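ORF98 PTP-2 (Cydia pomonella granulosis virus, PDB 6I28) probably acts as a dual-specificity protein phosphatase, removing phosphate from tyrosine and from serine or threonine of target proteins, possibly MAP kinases. Local coordinates at residues A[63-68]-A[82-87]; A[21-26]-A[101-106]. All blocks are in the same frame, centred on the assembly; numbering follows the deposited sequence.

Overall arrangement
Both contacts are built on one mixed sheet, though at different places in it. Contact 1 lies at its edge, where strand 64-68 packs against helix 82-95 through aliphatic and thioether groups, partly buried, with Met84 at the surface. Contact 2 is mostly buried: the end of strand 18-21 and the following loop run beside strand 100-103 and the turn after it, held mainly by backbone hydrogen bonds, with aromatic and imidazole rings around them. Helix 82-95 is followed along the chain by strand 100-103, and contact 1 is nested inside the loop closed by contact 2. The two lie about 15 Å apart, centre to centre.

Contact 1 of 2, residues A[63-68]-A[82-87]; sequences DHLHVH and LEMLFN
Leu65 and Val67 project from the same face of strand 64-68 and meet Met84 and Leu85 on the first turn of helix 82-95. The interface is small and wholly apolar. The CD2 methyl of Leu85 is the bump: it settles into the notch between the two strand side chains, 3.7 Å from Leu65 CD2 and 3.8 Å from Val67 CG2. Its approach follows from chi1 of -76°, which sets CG opposite the carbonyl carbon and swings the end of the side chain toward the sheet. Met84 closes the outer part of the same groove. Bent at both chi2 and chi3, its chain brings SD tip to tip with Leu65 CD2 (3.8 Å), and Met84 CE meets Val67 CG2 in the same way, also at 3.8 Å. Leu85 is sealed in further by Leu114 of helix 110-123 and Val43 of strand 41-46, whereas Met84 stays at the solvent boundary. The strand and helix axes approach to 10.8 Å and run almost antiparallel, at 166°. This is the strand-to-helix half of a beta-alpha-beta crossover, in which helix 82-95 packs on the sheet and the chain returns as parallel strand 100-103, as in the alpha/beta fold of dual-specificity phosphatases.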
ATOM      1  N   ASP A  63     -14.662   3.901  -3.558  1.00 22.38           N
ATOM      2  CA  ASP A  63     -13.531   3.324  -4.276  1.00 20.76           C
ATOM      3  C   ASP A  63     -12.310   4.212  -4.265  1.00 20.20           C
ATOM      4  O   ASP A  63     -11.260   3.803  -4.813  1.00 19.70           O
ATOM      5  CB  ASP A  63     -13.891   2.972  -5.721  1.00 22.81           C
ATOM      6  CG  ASP A  63     -14.870   1.812  -5.822  1.00 25.47           C
ATOM      7  OD1 ASP A  63     -14.999   1.025  -4.859  1.00 25.86           O
ATOM      8  OD2 ASP A  63     -15.560   1.720  -6.848  1.00 27.83           O
ATOM      9  N   HIS A  64     -12.331   5.298  -3.515  1.00 22.79           N
ATOM     10  CA  HIS A  64     -11.143   6.137  -3.349  1.00 26.37           C
ATOM     11  C   HIS A  64     -11.036   6.525  -1.884  1.00 22.68           C
ATOM     12  O   HIS A  64     -11.895   7.243  -1.364  1.00 24.88           O
ATOM     13  CB  HIS A  64     -11.203   7.366  -4.238  1.00 33.97           C
ATOM     14  CG  HIS A  64      -9.902   8.089  -4.340  1.00 41.08           C
ATOM     15  ND1 HIS A  64      -9.633   9.005  -5.336  1.00 47.00           N
ATOM     16  CD2 HIS A  64      -8.789   8.023  -3.570  1.00 43.74           C
ATOM     17  CE1 HIS A  64      -8.402   9.461  -5.170  1.00 55.27           C
ATOM     18  NE2 HIS A  64      -7.872   8.881  -4.107  1.00 48.05           N
ATOM     19  N   LEU A  65     -10.024   6.000  -1.223  1.00 23.61           N
ATOM     20  CA  LEU A  65      -9.713   6.210   0.174  1.00 22.41           C
ATOM     21  C   LEU A  65      -8.461   7.061   0.312  1.00 21.77           C
ATOM     22  O   LEU A  65      -7.455   6.808  -0.344  1.00 21.49           O
ATOM     23  CB  LEU A  65      -9.460   4.868   0.856  1.00 21.09           C
ATOM     24  CG  LEU A  65      -9.151   4.835   2.356  1.00 21.65           C
ATOM     25  CD1 LEU A  65     -10.328   5.517   3.022  1.00 22.56           C
ATOM     26  CD2 LEU A  65      -8.972   3.450   2.921  1.00 20.38           C
ATOM     27  N   HIS A  66      -8.494   7.993   1.236  1.00 23.90           N
ATOM     28  CA  HIS A  66      -7.378   8.867   1.569  1.00 24.99           C
ATOM     29  C   HIS A  66      -7.081   8.750   3.054  1.00 24.12           C
ATOM     30  O   HIS A  66      -7.991   8.856   3.874  1.00 22.40           O
ATOM     31  CB  HIS A  66      -7.723  10.336   1.232  1.00 27.84           C
ATOM     32  CG  HIS A  66      -6.731  11.329   1.748  1.00 28.78           C
ATOM     33  ND1 HIS A  66      -7.090  12.423   2.513  1.00 30.86           N
ATOM     34  CD2 HIS A  66      -5.383  11.387   1.628  1.00 29.13           C
ATOM     35  CE1 HIS A  66      -6.013  13.119   2.831  1.00 31.25           C
ATOM     36  NE2 HIS A  66      -4.963  12.502   2.316  1.00 29.73           N
ATOM     37  N   VAL A  67      -5.809   8.581   3.410  1.00 22.67           N
ATOM     38  CA  VAL A  67      -5.335   8.814   4.765  1.00 24.54           C
ATOM     39  C   VAL A  67      -4.260   9.899   4.708  1.00 27.43           C
ATOM     40  O   VAL A  67      -3.240   9.728   4.019  1.00 28.01           O
ATOM     41  CB  VAL A  67      -4.758   7.542   5.424  1.00 24.62           C
ATOM     42  CG1 VAL A  67      -4.193   7.909   6.780  1.00 27.49           C
ATOM     43  CG2 VAL A  67      -5.804   6.463   5.581  1.00 24.03           C
ATOM     44  N   HIS A  68      -4.477  10.996   5.423  1.00 30.05           N
ATOM     45  CA  HIS A  68      -3.462  12.023   5.554  1.00 32.96           C
ATOM     46  C   HIS A  68      -2.345  11.531   6.464  1.00 33.99           C
ATOM     47  O   HIS A  68      -2.565  11.313   7.666  1.00 32.46           O
ATOM     48  CB  HIS A  68      -4.077  13.279   6.145  1.00 37.03           C
ATOM     49  CG  HIS A  68      -3.123  14.419   6.250  1.00 38.85           C
ATOM     50  ND1 HIS A  68      -2.257  14.575   7.319  1.00 41.53           N
ATOM     51  CD2 HIS A  68      -2.915  15.479   5.435  1.00 40.68           C
ATOM     52  CE1 HIS A  68      -1.549  15.675   7.149  1.00 42.27           C
ATOM     53  NE2 HIS A  68      -1.940  16.250   6.023  1.00 42.37           N
ATOM     54  N   LEU A  82      -3.259   1.419  10.048  1.00 18.28           N
ATOM     55  CA  LEU A  82      -2.857   0.225   9.313  1.00 19.63           C
ATOM     56  C   LEU A  82      -3.953  -0.829   9.268  1.00 18.84           C
ATOM     57  O   LEU A  82      -4.225  -1.381   8.196  1.00 17.47           O
ATOM     58  CB  LEU A  82      -1.597  -0.353   9.923  1.00 19.98           C
ATOM     59  CG  LEU A  82      -0.812  -1.317   9.075  1.00 22.98           C
ATOM     60  CD1 LEU A  82      -0.319  -0.691   7.766  1.00 22.87           C
ATOM     61  CD2 LEU A  82       0.340  -1.869   9.898  1.00 26.85           C
ATOM     62  N   GLU A  83      -4.667  -1.032  10.371  1.00 19.80           N
ATOM     63  CA  GLU A  83      -5.723  -2.051  10.410  1.00 19.48           C
ATOM     64  C   GLU A  83      -6.882  -1.675   9.496  1.00 18.85           C
ATOM     65  O   GLU A  83      -7.307  -2.488   8.668  1.00 17.63           O
ATOM     66  CB  GLU A  83      -6.222  -2.268  11.829  1.00 20.50           C
ATOM     67  CG  GLU A  83      -7.261  -3.361  11.895  1.00 22.24           C
ATOM     68  CD  GLU A  83      -6.688  -4.743  11.722  1.00 23.53           C
ATOM     69  OE1 GLU A  83      -5.452  -4.882  11.836  1.00 22.53           O
ATOM     70  OE2 GLU A  83      -7.490  -5.689  11.481  1.00 23.34           O
ATOM     71  N   MET A  84      -7.364  -0.439   9.582  1.00 18.95           N
ATOM     72  CA  MET A  84      -8.419   0.030   8.687  1.00 18.75           C
ATOM     73  C   MET A  84      -7.979  -0.077   7.227  1.00 17.28           C
ATOM     74  O   MET A  84      -8.704  -0.591   6.367  1.00 17.65           O
ATOM     75  CB  MET A  84      -8.792   1.477   9.055  1.00 20.73           C
ATOM     76  CG  MET A  84      -9.914   2.102   8.231  1.00 27.91           C
ATOM     77  SD  MET A  84      -9.288   2.709   6.622  1.00 28.40           S
ATOM     78  CE  MET A  84      -8.413   4.200   7.128  1.00 27.44           C
ATOM     79  N   LEU A  85      -6.736   0.297   6.928  1.00 16.70           N
ATOM     80  CA  LEU A  85      -6.274   0.228   5.552  1.00 17.65           C
ATOM     81  C   LEU A  85      -6.222  -1.213   5.062  1.00 16.00           C
ATOM     82  O   LEU A  85      -6.622  -1.522   3.942  1.00 17.01           O
ATOM     83  CB  LEU A  85      -4.893   0.865   5.453  1.00 19.08           C
ATOM     84  CG  LEU A  85      -4.928   2.406   5.489  1.00 19.93           C
ATOM     85  CD1 LEU A  85      -3.543   2.928   5.782  1.00 21.27           C
ATOM     86  CD2 LEU A  85      -5.480   2.997   4.151  1.00 18.54           C
ATOM     87  N   PHE A  86      -5.659  -2.098   5.870  1.00 13.44           N
ATOM     88  CA  PHE A  86      -5.658  -3.511   5.511  1.00 15.58           C
ATOM     89  C   PHE A  86      -7.041  -4.050   5.189  1.00 18.85           C
ATOM     90  O   PHE A  86      -7.230  -4.739   4.171  1.00 17.54           O
ATOM     91  CB  PHE A  86      -5.012  -4.379   6.586  1.00 16.93           C
ATOM     92  CG  PHE A  86      -5.031  -5.851   6.242  1.00 19.35           C
ATOM     93  CD1 PHE A  86      -4.065  -6.404   5.427  1.00 19.88           C
ATOM     94  CD2 PHE A  86      -6.094  -6.652   6.627  1.00 19.69           C
ATOM     95  CE1 PHE A  86      -4.125  -7.700   5.086  1.00 21.74           C
ATOM     96  CE2 PHE A  86      -6.148  -7.954   6.254  1.00 19.14           C
ATOM     97  CZ  PHE A  86      -5.111  -8.484   5.538  1.00 20.56           C
ATOM     98  N   ASN A  87      -8.014  -3.759   6.058  1.00 19.15           N
ATOM     99  CA  ASN A  87      -9.370  -4.257   5.878  1.00 19.90           C
ATOM    100  C   ASN A  87     -10.007  -3.664   4.650  1.00 18.56           C
ATOM    101  O   ASN A  87     -10.717  -4.369   3.925  1.00 20.00           O
ATOM    102  CB  ASN A  87     -10.175  -3.957   7.101  1.00 23.30           C
ATOM    103  CG  ASN A  87      -9.802  -4.835   8.233  1.00 23.13           C
ATOM    104  OD1 ASN A  87      -9.478  -5.988   8.041  1.00 26.17           O
ATOM    105  ND2 ASN A  87      -9.841  -4.296   9.439  1.00 22.73           N
TER

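Contact 2 of 2, residues A[21-26]-A[101-106]; sequences GGFYGD and LIHCHA
Gly21 and His103 form a parallel beta bridge, with Gly21 N donating to Ile102 O (3.1 Å) and Gly21 O accepting from Cys104 N (3.2 Å), before both segments leave the sheet. Segment 101-106 then enters the phosphatase P-loop, whose HC(X)5R signature runs from His103 to Arg110; in this family its cysteine is the nucleophile, and Cys104 fills that position. A third backbone bond follows beyond the bridge: Phe23 N reaches His105 O at 3.0 Å, nearly straight at the hydrogen (165°) but from above the carbonyl plane. Gly22, without a side chain, lets the two backbones close in there, its CA 3.3 Å from His105 O.

The side chains gather round these backbone atoms. Tyr24 lays one face of its ring over His105 O, with CE1 3.5 Å from that oxygen, while its hydroxyl is hydrogen-bonded to Asp10. His105 turns its ring edge to Phe23 O, and in turn its CE1 lies at the edge of the Phe23 ring, near the ring plane. A bound calcium ion lies about 3 Å from the nearest atom of the His105 side chain. Within its own segment, Gly25 N lies over the centre of one face of the Phe23 ring, and Met30 of helix 27-36 also touches Phe23. His103 is pinned at both ring nitrogens. With CG between the backbone N and the carbonyl carbon, chi1 84° turns the imidazole over the following peptide; NE2 bonds Ser44 OG, and His103 ND1 donates to Cys104 O (3.0 Å) on a lone pair, with the oxygen only 12° out of the imidazole plane.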
ATOM      1  N   GLY A  21       2.614   3.283  -6.701  1.00 19.02           N
ATOM      2  CA  GLY A  21       3.201   4.372  -7.440  1.00 20.41           C
ATOM      3  C   GLY A  21       3.236   5.659  -6.663  1.00 21.74           C
ATOM      4  O   GLY A  21       2.958   5.693  -5.458  1.00 21.29           O
ATOM      5  N   GLY A  22       3.566   6.725  -7.384  1.00 21.83           N
ATOM      6  CA  GLY A  22       3.718   8.024  -6.760  1.00 22.19           C
ATOM      7  C   GLY A  22       2.642   9.006  -7.172  1.00 23.38           C
ATOM      8  O   GLY A  22       1.536   8.610  -7.520  1.00 24.26           O
ATOM      9  N   PHE A  23       2.971  10.282  -7.142  1.00 24.57           N
ATOM     10  CA  PHE A  23       2.103  11.347  -7.624  1.00 26.88           C
ATOM     11  C   PHE A  23       2.981  12.566  -7.840  1.00 27.83           C
ATOM     12  O   PHE A  23       3.717  12.991  -6.928  1.00 26.60           O
ATOM     13  CB  PHE A  23       0.925  11.656  -6.666  1.00 28.54           C
ATOM     14  CG  PHE A  23       0.051  12.782  -7.187  1.00 30.29           C
ATOM     15  CD1 PHE A  23      -0.724  12.589  -8.326  1.00 30.28           C
ATOM     16  CD2 PHE A  23       0.030  14.027  -6.572  1.00 31.44           C
ATOM     17  CE1 PHE A  23      -1.489  13.614  -8.863  1.00 31.08           C
ATOM     18  CE2 PHE A  23      -0.735  15.054  -7.101  1.00 32.09           C
ATOM     19  CZ  PHE A  23      -1.485  14.840  -8.268  1.00 32.29           C
ATOM     20  N   TYR A  24       2.888  13.164  -9.033  1.00 29.68           N
ATOM     21  CA  TYR A  24       3.811  14.224  -9.428  1.00 33.42           C
ATOM     22  C   TYR A  24       3.073  15.423  -9.989  1.00 34.38           C
ATOM     23  O   TYR A  24       3.696  16.268 -10.639  1.00 34.30           O
ATOM     24  CB  TYR A  24       4.835  13.705 -10.442  1.00 37.81           C
ATOM     25  CG  TYR A  24       5.444  12.409 -10.005  1.00 43.63           C
ATOM     26  CD1 TYR A  24       6.603  12.390  -9.244  1.00 47.17           C
ATOM     27  CD2 TYR A  24       4.823  11.205 -10.297  1.00 45.01           C
ATOM     28  CE1 TYR A  24       7.146  11.189  -8.804  1.00 48.38           C
ATOM     29  CE2 TYR A  24       5.344  10.008  -9.850  1.00 47.37           C
ATOM     30  CZ  TYR A  24       6.514  10.010  -9.119  1.00 49.56           C
ATOM     31  OH  TYR A  24       7.046   8.814  -8.686  1.00 54.24           O
ATOM     32  N   GLY A  25       1.775  15.529  -9.704  1.00 33.97           N
ATOM     33  CA  GLY A  25       1.010  16.712 -10.028  1.00 34.14           C
ATOM     34  C   GLY A  25       0.316  16.660 -11.363  1.00 33.86           C
ATOM     35  O   GLY A  25      -0.297  17.666 -11.771  1.00 35.10           O
ATOM     36  N   ASP A  26       0.414  15.533 -12.069  1.00 32.51           N
ATOM     37  CA  ASP A  26      -0.294  15.331 -13.327  1.00 35.41           C
ATOM     38  C   ASP A  26      -1.397  14.313 -13.060  1.00 36.25           C
ATOM     39  O   ASP A  26      -1.213  13.091 -13.168  1.00 35.32           O
ATOM     40  CB  ASP A  26       0.641  14.892 -14.432  1.00 36.71           C
ATOM     41  CG  ASP A  26      -0.066  14.733 -15.764  1.00 38.92           C
ATOM     42  OD1 ASP A  26      -1.319  14.802 -15.831  1.00 38.46           O
ATOM     43  OD2 ASP A  26       0.635  14.518 -16.759  1.00 41.58           O
ATOM     44  N   LEU A 101      -4.706   0.599  -6.690  1.00 16.07           N
ATOM     45  CA  LEU A 101      -3.522   1.435  -6.799  1.00 15.11           C
ATOM     46  C   LEU A 101      -3.315   2.084  -5.427  1.00 13.56           C
ATOM     47  O   LEU A 101      -4.140   2.866  -4.983  1.00 13.18           O
ATOM     48  CB  LEU A 101      -3.644   2.497  -7.885  1.00 17.33           C
ATOM     49  CG  LEU A 101      -2.567   3.580  -7.783  1.00 17.69           C
ATOM     50  CD1 LEU A 101      -1.114   2.953  -7.933  1.00 18.89           C
ATOM     51  CD2 LEU A 101      -2.798   4.723  -8.777  1.00 18.51           C
ATOM     52  N   ILE A 102      -2.206   1.776  -4.779  1.00 14.23           N
ATOM     53  CA  ILE A 102      -1.764   2.454  -3.558  1.00 16.35           C
ATOM     54  C   ILE A 102      -0.655   3.441  -3.937  1.00 14.33           C
ATOM     55  O   ILE A 102       0.358   3.088  -4.554  1.00 16.74           O
ATOM     56  CB  ILE A 102      -1.241   1.481  -2.498  1.00 17.76           C
ATOM     57  CG1 ILE A 102      -2.237   0.367  -2.141  1.00 18.19           C
ATOM     58  CG2 ILE A 102      -0.856   2.278  -1.212  1.00 17.46           C
ATOM     59  CD1 ILE A 102      -1.500  -0.841  -1.536  1.00 17.24           C
ATOM     60  N   HIS A 103      -0.835   4.709  -3.637  1.00 16.39           N
ATOM     61  CA  HIS A 103       0.136   5.706  -4.045  1.00 16.25           C
ATOM     62  C   HIS A 103       0.434   6.699  -2.920  1.00 18.89           C
ATOM     63  O   HIS A 103      -0.413   7.000  -2.062  1.00 20.39           O
ATOM     64  CB  HIS A 103      -0.313   6.498  -5.292  1.00 18.24           C
ATOM     65  CG  HIS A 103      -1.233   7.661  -5.011  1.00 19.83           C
ATOM     66  ND1 HIS A 103      -0.789   8.947  -4.791  1.00 21.36           N
ATOM     67  CD2 HIS A 103      -2.587   7.715  -4.918  1.00 21.87           C
ATOM     68  CE1 HIS A 103      -1.825   9.743  -4.588  1.00 21.33           C
ATOM     69  NE2 HIS A 103      -2.926   9.021  -4.655  1.00 20.65           N
ATOM     70  N   CYS A 104       1.638   7.237  -2.960  1.00 20.59           N
ATOM     71  CA  CYS A 104       2.061   8.376  -2.165  1.00 23.29           C
ATOM     72  C   CYS A 104       2.635   9.405  -3.123  1.00 26.31           C
ATOM     73  O   CYS A 104       2.024   9.696  -4.172  1.00 24.19           O
ATOM     74  CB  CYS A 104       3.018   7.941  -1.059  1.00 22.44           C
ATOM     75  SG  CYS A 104       4.444   6.962  -1.512  1.00 22.95           S
ATOM     76  N   HIS A 105       3.782   9.997  -2.801  1.00 29.11           N
ATOM     77  CA  HIS A 105       4.414  10.954  -3.715  1.00 35.83           C
ATOM     78  C   HIS A 105       5.498  10.321  -4.575  1.00 35.53           C
ATOM     79  O   HIS A 105       5.569  10.600  -5.765  1.00 36.06           O
ATOM     80  CB  HIS A 105       4.973  12.136  -2.920  1.00 45.64           C
ATOM     81  CG  HIS A 105       3.926  13.150  -2.576  1.00 54.64           C
ATOM     82  ND1 HIS A 105       3.048  13.655  -3.508  1.00 60.75           N
ATOM     83  CD2 HIS A 105       3.580  13.719  -1.401  1.00 58.62           C
ATOM     84  CE1 HIS A 105       2.228  14.514  -2.932  1.00 60.91           C
ATOM     85  NE2 HIS A 105       2.531  14.574  -1.653  1.00 60.19           N
ATOM     86  N   ALA A 106       6.317   9.442  -4.005  1.00 36.10           N
ATOM     87  CA  ALA A 106       7.402   8.795  -4.733  1.00 35.43           C
ATOM     88  C   ALA A 106       7.148   7.320  -4.993  1.00 33.23           C
ATOM     89  O   ALA A 106       7.832   6.727  -5.832  1.00 33.49           O
ATOM     90  CB  ALA A 106       8.717   8.949  -3.957  1.00 35.34           C
TER